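Local coordinates for protein glutaminase 1 (Escherichia coli, PDB 1U60) that catalyses the hydrolysis of L-glutamine to L-glutamate and ammonium, at residues 242-250 with 286-296; 117-126 with 181-192. One frame throughout, in Å; residues are numbered along the deposited sequence.

Interaction 1. Residues 242-250 with 286-296; sequences GLYGRSGDW and DGNSVRGQKMV. With EDO (1,2-ethanediol), chain E.
The CG and CD of Arg246 lie against the carboxylate of Asp286. CB stands 4.0 Å from ND2 of Asn288. CG then meets the carboxylate itself, 3.3 Å from CG of Asp286, and CD keeps to the same group at OD2. The chain bends at chi2 (-103°) and again at chi3, which turns the guanidinium toward Asp249, in the first turn of the helix that Arg246 precedes as N-cap: NE is 3.1 Å from OD2 of Asp249, which sits over the guanidinium face, so charge rather than a directed N-H makes this pair. The ion pair of NE with Asp286 OD2 is long at 3.8 Å. Asp286 OD1 instead reaches Gly245 N through a water. Asp249 hydrogen-bonds through OD1 and its backbone N to Gln86 and Asp92 of the second subunit.

Deeper in, Asn288 ND2 donates to Leu243 O (3.3 Å, N-H...O 158°), from above the carbonyl plane; Arg246 N reaches that oxygen from the opposite face. OD1 of Asn288, bonded to Ser260, lies near the ring edge of Tyr244, a predicted substrate-binding residue whose OH hydrogen-bonds to Ser66, Lys69 and Lys259. Beyond, the Trp250 ring carries CD2 of Leu243 on one face and presents its edge to helix 290-303, with CZ3 3.7 Å from Gln293 O and CH2 3.8 Å from Val296 CG1. Thus helix 247-253 meets helix 290-303 through this ring edge, and Val296 also packs on strands 265-270 and 274-279.

Interaction 2. Residues 117-126 with 181-192; sequences NAGAIATTSL and LYCDAMEACDVY
Tyr192 holds CG trans to its backbone N (chi1 176°), which sends the ring across helix 117-126, while Ser125 tucks OG between its own N and carbonyl carbon, within range of both Ala122 O and Tyr182 N. The Tyr192 ring is a knob in a hole formed by Asn117, Ala120, Ile121 and Thr124. CG1 of Ile121 lies over one face, 4.0 Å from the ring centroid, a CH-pi contact; OG1 of Thr124 comes to the edge in plane, and CB of Ala120 approaches CE1 obliquely at 3.6 Å. The short segments cross at 106° with axes 8.7 Å apart, close enough for CB of Ala188 to touch CB of Ser125 at 3.9 Å.

At the other end, Tyr182 N donates to Ser125 OG (2.9 Å, N-H...O 162°), and the hydroxyl in turn donates a hydrogen bond to Ala122 O (2.6 Å). CD1 of Leu181 and SG of Cys183 also pack on Ser125. Tyr182 OH hydrogen-bonds to the backbone O of Lys88.

Asn117 and Tyr192 are both predicted to bind substrate. A water bridges Asn117 OD1 and Tyr192 OH, and Lys69 also bonds to that OD1. The chemistry therefore divides: carbon contacts join the two helices, the Ser125 hydroxyl, both acceptor and donor, ties helix 117-126 to the loop leading into helix 185-195, and the polar ends of Asn117 and Tyr192 meet at the water, consistent with a role in the substrate pocket.

Interaction 2 is a buried contact of one helix with another and with the loop before it, whereas interaction 1 is only partly buried and joins two loop-and-helix segments beside the five-stranded sheet. No element is common to both, and their centres lie 25 Å apart, yet their nearest atoms come within about 5 Å. Their predicted substrate residues converge there: the Tyr244 side chain is about 3 Å from that of Ser66, and the Tyr192 side chain about 4 Å from it. Lys69 bonds to both Tyr244 and Asn117. A long charge pair, an amide bond and a tryptophan edge mark interaction 1, which also borders the second subunit; apolar packing dominates interaction 2, which no other chain of the assembly touches.

Interaction 1. Residues 242-250 with 286-296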
# COMPACT_ATOMS: atom_id res chain seq x y z
N GLY A 242 6.46 0.62 5.05
CA GLY A 242 7.60 1.46 5.41
C GLY A 242 7.46 2.26 6.70
O GLY A 242 8.45 2.65 7.29
N LEU A 243 6.21 2.55 7.09
CA LEU A 243 5.93 3.19 8.40
C LEU A 243 5.24 2.23 9.37
O LEU A 243 4.46 2.67 10.26
CB LEU A 243 5.14 4.49 8.21
CG LEU A 243 6.07 5.67 7.90
CD1 LEU A 243 6.46 5.72 6.42
CD2 LEU A 243 5.45 6.95 8.30
N TYR A 244 5.46 0.94 9.16
CA TYR A 244 4.97 -0.12 10.06
C TYR A 244 3.43 -0.11 10.05
O TYR A 244 2.83 -0.06 8.98
CB TYR A 244 5.65 -0.05 11.44
CG TYR A 244 7.17 -0.18 11.24
CD1 TYR A 244 7.71 -1.41 10.95
CD2 TYR A 244 7.98 0.94 11.14
CE1 TYR A 244 9.09 -1.56 10.68
CE2 TYR A 244 9.34 0.81 10.86
CZ TYR A 244 9.87 -0.45 10.60
OH TYR A 244 11.23 -0.54 10.33
N GLY A 245 2.82 -0.18 11.23
CA GLY A 245 1.37 -0.24 11.33
C GLY A 245 0.67 1.03 10.91
O GLY A 245 -0.55 1.08 10.89
N ARG A 246 1.42 2.09 10.65
CA ARG A 246 0.84 3.36 10.19
C ARG A 246 1.12 3.65 8.74
O ARG A 246 0.99 4.77 8.28
CB ARG A 246 1.37 4.53 11.02
CG ARG A 246 1.09 4.38 12.49
CD ARG A 246 -0.03 5.23 12.96
NE ARG A 246 -1.24 4.48 13.18
CZ ARG A 246 -2.41 5.06 13.45
NH1 ARG A 246 -2.50 6.39 13.54
NH2 ARG A 246 -3.49 4.33 13.59
N SER A 247 1.52 2.62 8.01
CA SER A 247 1.75 2.79 6.61
C SER A 247 0.49 3.14 5.84
O SER A 247 0.51 3.96 4.93
CB SER A 247 2.33 1.52 6.02
OG SER A 247 3.61 1.23 6.59
N GLY A 248 -0.61 2.53 6.22
CA GLY A 248 -1.86 2.84 5.56
C GLY A 248 -2.29 4.28 5.82
O GLY A 248 -2.79 4.98 4.91
N ASP A 249 -2.12 4.69 7.05
CA ASP A 249 -2.41 6.11 7.42
C ASP A 249 -1.58 7.09 6.63
O ASP A 249 -2.07 8.12 6.18
CB ASP A 249 -2.20 6.30 8.92
CG ASP A 249 -3.10 5.43 9.72
OD1 ASP A 249 -4.32 5.59 9.57
OD2 ASP A 249 -2.67 4.52 10.45
N TRP A 250 -0.29 6.79 6.50
CA TRP A 250 0.57 7.52 5.61
C TRP A 250 0.14 7.52 4.15
O TRP A 250 0.10 8.57 3.50
CB TRP A 250 2.00 7.00 5.76
CG TRP A 250 3.02 7.79 5.01
CD1 TRP A 250 3.53 7.50 3.78
CD2 TRP A 250 3.67 9.00 5.44
NE1 TRP A 250 4.46 8.45 3.41
CE2 TRP A 250 4.55 9.39 4.40
CE3 TRP A 250 3.57 9.81 6.57
CZ2 TRP A 250 5.34 10.52 4.49
CZ3 TRP A 250 4.34 10.94 6.65
CH2 TRP A 250 5.25 11.27 5.62
N ASP A 286 4.27 4.42 17.29
CA ASP A 286 4.60 3.51 16.21
C ASP A 286 6.05 3.56 15.79
O ASP A 286 6.43 2.92 14.83
CB ASP A 286 3.68 3.74 15.03
CG ASP A 286 2.31 3.24 15.33
OD1 ASP A 286 2.12 1.98 15.24
OD2 ASP A 286 1.43 3.99 15.80
N GLY A 287 6.85 4.35 16.48
CA GLY A 287 8.27 4.42 16.20
C GLY A 287 8.67 5.42 15.12
O GLY A 287 9.80 5.42 14.62
N ASN A 288 7.71 6.25 14.75
CA ASN A 288 7.86 7.21 13.67
C ASN A 288 8.02 8.63 14.20
O ASN A 288 7.21 9.09 15.02
CB ASN A 288 6.64 7.13 12.75
CG ASN A 288 6.42 5.71 12.19
OD1 ASN A 288 7.38 4.99 11.91
ND2 ASN A 288 5.14 5.30 12.09
N SER A 289 9.02 9.33 13.69
CA SER A 289 9.31 10.70 14.17
C SER A 289 8.06 11.57 14.11
O SER A 289 7.45 11.71 13.04
CB SER A 289 10.39 11.36 13.29
OG SER A 289 10.66 12.69 13.71
N VAL A 290 7.70 12.19 15.23
CA VAL A 290 6.55 13.09 15.24
C VAL A 290 6.71 14.26 14.29
O VAL A 290 5.85 14.48 13.41
CB VAL A 290 6.20 13.60 16.71
CG1 VAL A 290 5.04 14.63 16.70
CG2 VAL A 290 5.91 12.42 17.58
N ARG A 291 7.78 15.01 14.43
CA ARG A 291 8.02 16.17 13.60
C ARG A 291 8.44 15.76 12.17
O ARG A 291 8.10 16.43 11.22
CB ARG A 291 9.12 17.07 14.19
CG ARG A 291 8.82 17.72 15.53
CD ARG A 291 10.10 18.33 16.13
NE ARG A 291 9.90 18.63 17.55
CZ ARG A 291 10.81 18.46 18.46
NH1 ARG A 291 12.02 17.99 18.14
NH2 ARG A 291 10.53 18.77 19.71
N GLY A 292 9.22 14.68 12.07
CA GLY A 292 9.75 14.23 10.79
C GLY A 292 8.54 13.96 9.86
O GLY A 292 8.57 14.32 8.68
N GLN A 293 7.52 13.28 10.38
CA GLN A 293 6.35 12.93 9.59
C GLN A 293 5.66 14.16 9.09
O GLN A 293 5.30 14.28 7.92
CB GLN A 293 5.34 12.11 10.40
CG GLN A 293 5.69 10.67 10.48
CD GLN A 293 4.81 9.89 11.45
OE1 GLN A 293 3.97 9.06 11.00
NE2 GLN A 293 5.01 10.10 12.77
N LYS A 294 5.46 15.11 10.01
CA LYS A 294 4.72 16.33 9.71
C LYS A 294 5.49 17.20 8.71
O LYS A 294 4.90 17.75 7.82
CB LYS A 294 4.35 17.10 11.01
CG LYS A 294 3.26 16.40 11.81
CD LYS A 294 1.82 16.47 11.19
CE LYS A 294 0.91 15.31 11.73
NZ LYS A 294 -0.14 15.74 12.70
N MET A 295 6.80 17.28 8.84
CA MET A 295 7.58 18.13 7.96
C MET A 295 7.59 17.54 6.52
O MET A 295 7.47 18.27 5.55
CB MET A 295 9.00 18.34 8.49
CG MET A 295 8.99 19.33 9.67
SD MET A 295 10.71 19.72 10.19
CE MET A 295 11.16 18.38 10.97
N VAL A 296 7.77 16.22 6.37
CA VAL A 296 7.72 15.59 5.05
C VAL A 296 6.33 15.73 4.43
O VAL A 296 6.21 16.09 3.25
CB VAL A 296 8.14 14.12 5.11
CG1 VAL A 296 7.83 13.43 3.81
CG2 VAL A 296 9.69 13.99 5.44
C1 EDO E . -0.56 12.74 15.33
O1 EDO E . -0.72 12.14 16.61
C2 EDO E . -1.48 12.10 14.32
O2 EDO E . -1.37 12.86 13.14
O HOH W 1 3.44 -0.48 14.03

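Interaction 2. Residues 117-126 with 181-192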
# COMPACT_ATOMS: atom_id res chain seq x y z
N ASN A 117 11.24 -6.37 10.76
CA ASN A 117 12.58 -6.85 11.17
C ASN A 117 12.90 -8.27 10.63
O ASN A 117 13.98 -8.56 10.18
CB ASN A 117 12.71 -6.84 12.70
CG ASN A 117 13.01 -5.47 13.28
OD1 ASN A 117 12.68 -4.42 12.71
ND2 ASN A 117 13.58 -5.46 14.50
N ALA A 118 11.92 -9.17 10.72
CA ALA A 118 12.12 -10.55 10.31
C ALA A 118 12.45 -10.59 8.80
O ALA A 118 13.41 -11.21 8.38
CB ALA A 118 10.84 -11.39 10.64
N GLY A 119 11.65 -9.88 7.99
CA GLY A 119 11.93 -9.84 6.57
C GLY A 119 13.27 -9.21 6.24
O GLY A 119 13.92 -9.59 5.28
N ALA A 120 13.68 -8.22 7.02
CA ALA A 120 14.88 -7.49 6.74
C ALA A 120 16.07 -8.37 7.05
O ALA A 120 17.03 -8.40 6.32
CB ALA A 120 14.93 -6.22 7.58
N ILE A 121 15.99 -9.11 8.15
CA ILE A 121 17.07 -10.04 8.50
C ILE A 121 17.22 -11.13 7.43
O ILE A 121 18.34 -11.48 7.03
CB ILE A 121 16.84 -10.63 9.91
CG1 ILE A 121 17.02 -9.53 10.96
CG2 ILE A 121 17.84 -11.75 10.20
CD1 ILE A 121 16.45 -9.84 12.34
N ALA A 122 16.09 -11.59 6.92
CA ALA A 122 16.06 -12.56 5.79
C ALA A 122 16.62 -11.96 4.51
O ALA A 122 17.40 -12.65 3.79
CB ALA A 122 14.71 -13.10 5.59
N THR A 123 16.33 -10.68 4.25
CA THR A 123 16.82 -10.00 3.04
C THR A 123 18.36 -9.81 3.18
O THR A 123 19.12 -10.03 2.24
CB THR A 123 16.11 -8.71 2.85
OG1 THR A 123 14.66 -8.93 2.78
CG2 THR A 123 16.53 -8.03 1.54
N THR A 124 18.84 -9.39 4.36
CA THR A 124 20.27 -9.32 4.61
C THR A 124 20.95 -10.67 4.35
O THR A 124 22.03 -10.69 3.77
CB THR A 124 20.49 -8.85 6.05
OG1 THR A 124 20.04 -7.50 6.22
CG2 THR A 124 21.98 -8.80 6.42
N SER A 125 20.31 -11.77 4.70
CA SER A 125 20.87 -13.11 4.50
C SER A 125 20.85 -13.58 3.04
O SER A 125 21.58 -14.53 2.70
CB SER A 125 20.10 -14.16 5.35
OG SER A 125 18.87 -14.58 4.72
N LEU A 126 20.00 -12.95 2.24
CA LEU A 126 19.78 -13.25 0.81
C LEU A 126 20.82 -12.63 -0.12
O LEU A 126 20.99 -13.13 -1.24
CB LEU A 126 18.37 -12.79 0.39
CG LEU A 126 17.81 -13.16 -0.99
CD1 LEU A 126 17.92 -14.64 -1.28
CD2 LEU A 126 16.36 -12.68 -1.12
N LEU A 181 15.80 -18.26 5.99
CA LEU A 181 17.06 -17.60 6.21
C LEU A 181 18.11 -18.28 5.37
O LEU A 181 18.18 -19.51 5.35
CB LEU A 181 17.48 -17.57 7.67
CG LEU A 181 18.45 -16.39 7.94
CD1 LEU A 181 17.69 -15.10 8.11
CD2 LEU A 181 19.36 -16.61 9.14
N TYR A 182 18.89 -17.49 4.64
CA TYR A 182 19.71 -17.98 3.51
C TYR A 182 21.19 -17.92 3.77
O TYR A 182 22.03 -18.14 2.86
CB TYR A 182 19.30 -17.28 2.20
CG TYR A 182 17.78 -17.28 2.11
CD1 TYR A 182 17.09 -18.47 1.83
CD2 TYR A 182 17.05 -16.15 2.38
CE1 TYR A 182 15.73 -18.54 1.79
CE2 TYR A 182 15.59 -16.21 2.38
CZ TYR A 182 14.97 -17.41 2.08
OH TYR A 182 13.61 -17.54 2.04
N CYS A 183 21.53 -17.67 5.02
CA CYS A 183 22.93 -17.84 5.50
C CYS A 183 22.87 -18.16 6.98
O CYS A 183 21.77 -18.31 7.56
CB CYS A 183 23.80 -16.61 5.22
SG CYS A 183 23.42 -15.14 6.22
N ASP A 184 24.02 -18.35 7.58
CA ASP A 184 24.14 -18.61 9.01
C ASP A 184 23.36 -17.57 9.83
O ASP A 184 23.43 -16.39 9.55
CB ASP A 184 25.62 -18.56 9.33
CG ASP A 184 25.92 -18.66 10.80
OD1 ASP A 184 25.96 -19.81 11.33
OD2 ASP A 184 26.16 -17.66 11.52
N ALA A 185 22.61 -18.02 10.84
CA ALA A 185 21.68 -17.15 11.58
C ALA A 185 22.42 -15.99 12.25
O ALA A 185 21.96 -14.86 12.21
CB ALA A 185 20.89 -17.95 12.61
N MET A 186 23.56 -16.26 12.89
CA MET A 186 24.21 -15.22 13.66
C MET A 186 24.96 -14.25 12.72
O MET A 186 24.99 -13.08 13.00
CB MET A 186 25.05 -15.76 14.85
CG MET A 186 24.10 -16.25 16.05
SD MET A 186 22.65 -15.17 16.75
CE MET A 186 21.32 -15.64 15.67
N GLU A 187 25.48 -14.74 11.59
CA GLU A 187 25.97 -13.85 10.53
C GLU A 187 24.91 -12.87 10.04
O GLU A 187 25.19 -11.68 9.88
CB GLU A 187 26.48 -14.68 9.33
CG GLU A 187 26.84 -13.90 8.06
CD GLU A 187 27.47 -14.78 6.97
OE1 GLU A 187 27.80 -15.97 7.29
OE2 GLU A 187 27.66 -14.26 5.81
N ALA A 188 23.73 -13.38 9.72
CA ALA A 188 22.64 -12.51 9.29
C ALA A 188 22.30 -11.48 10.35
O ALA A 188 22.08 -10.30 10.05
CB ALA A 188 21.41 -13.31 8.92
N CYS A 189 22.25 -11.91 11.60
CA CYS A 189 21.85 -11.03 12.69
C CYS A 189 22.93 -9.96 12.87
O CYS A 189 22.64 -8.79 13.01
CB CYS A 189 21.58 -11.84 13.95
SG CYS A 189 20.98 -10.84 15.34
N ASP A 190 24.19 -10.37 12.83
CA ASP A 190 25.29 -9.45 12.99
C ASP A 190 25.23 -8.37 11.89
O ASP A 190 25.29 -7.19 12.18
CB ASP A 190 26.59 -10.26 12.93
CG ASP A 190 27.87 -9.43 12.88
OD1 ASP A 190 27.89 -8.18 13.09
OD2 ASP A 190 28.94 -10.01 12.63
N VAL A 191 25.13 -8.77 10.64
CA VAL A 191 25.21 -7.79 9.56
C VAL A 191 24.00 -6.87 9.58
O VAL A 191 24.13 -5.68 9.34
CB VAL A 191 25.45 -8.43 8.21
CG1 VAL A 191 25.49 -7.41 7.11
CG2 VAL A 191 26.80 -9.16 8.27
N TYR A 192 22.85 -7.45 9.89
CA TYR A 192 21.62 -6.65 10.00
C TYR A 192 21.83 -5.54 11.06
O TYR A 192 21.47 -4.38 10.86
CB TYR A 192 20.39 -7.52 10.34
CG TYR A 192 19.21 -6.61 10.52
CD1 TYR A 192 18.68 -5.95 9.43
CD2 TYR A 192 18.72 -6.27 11.79
CE1 TYR A 192 17.67 -5.07 9.55
CE2 TYR A 192 17.66 -5.36 11.91
CZ TYR A 192 17.16 -4.76 10.77
OH TYR A 192 16.20 -3.79 10.81
O HOH W 2 15.31 -2.75 13.10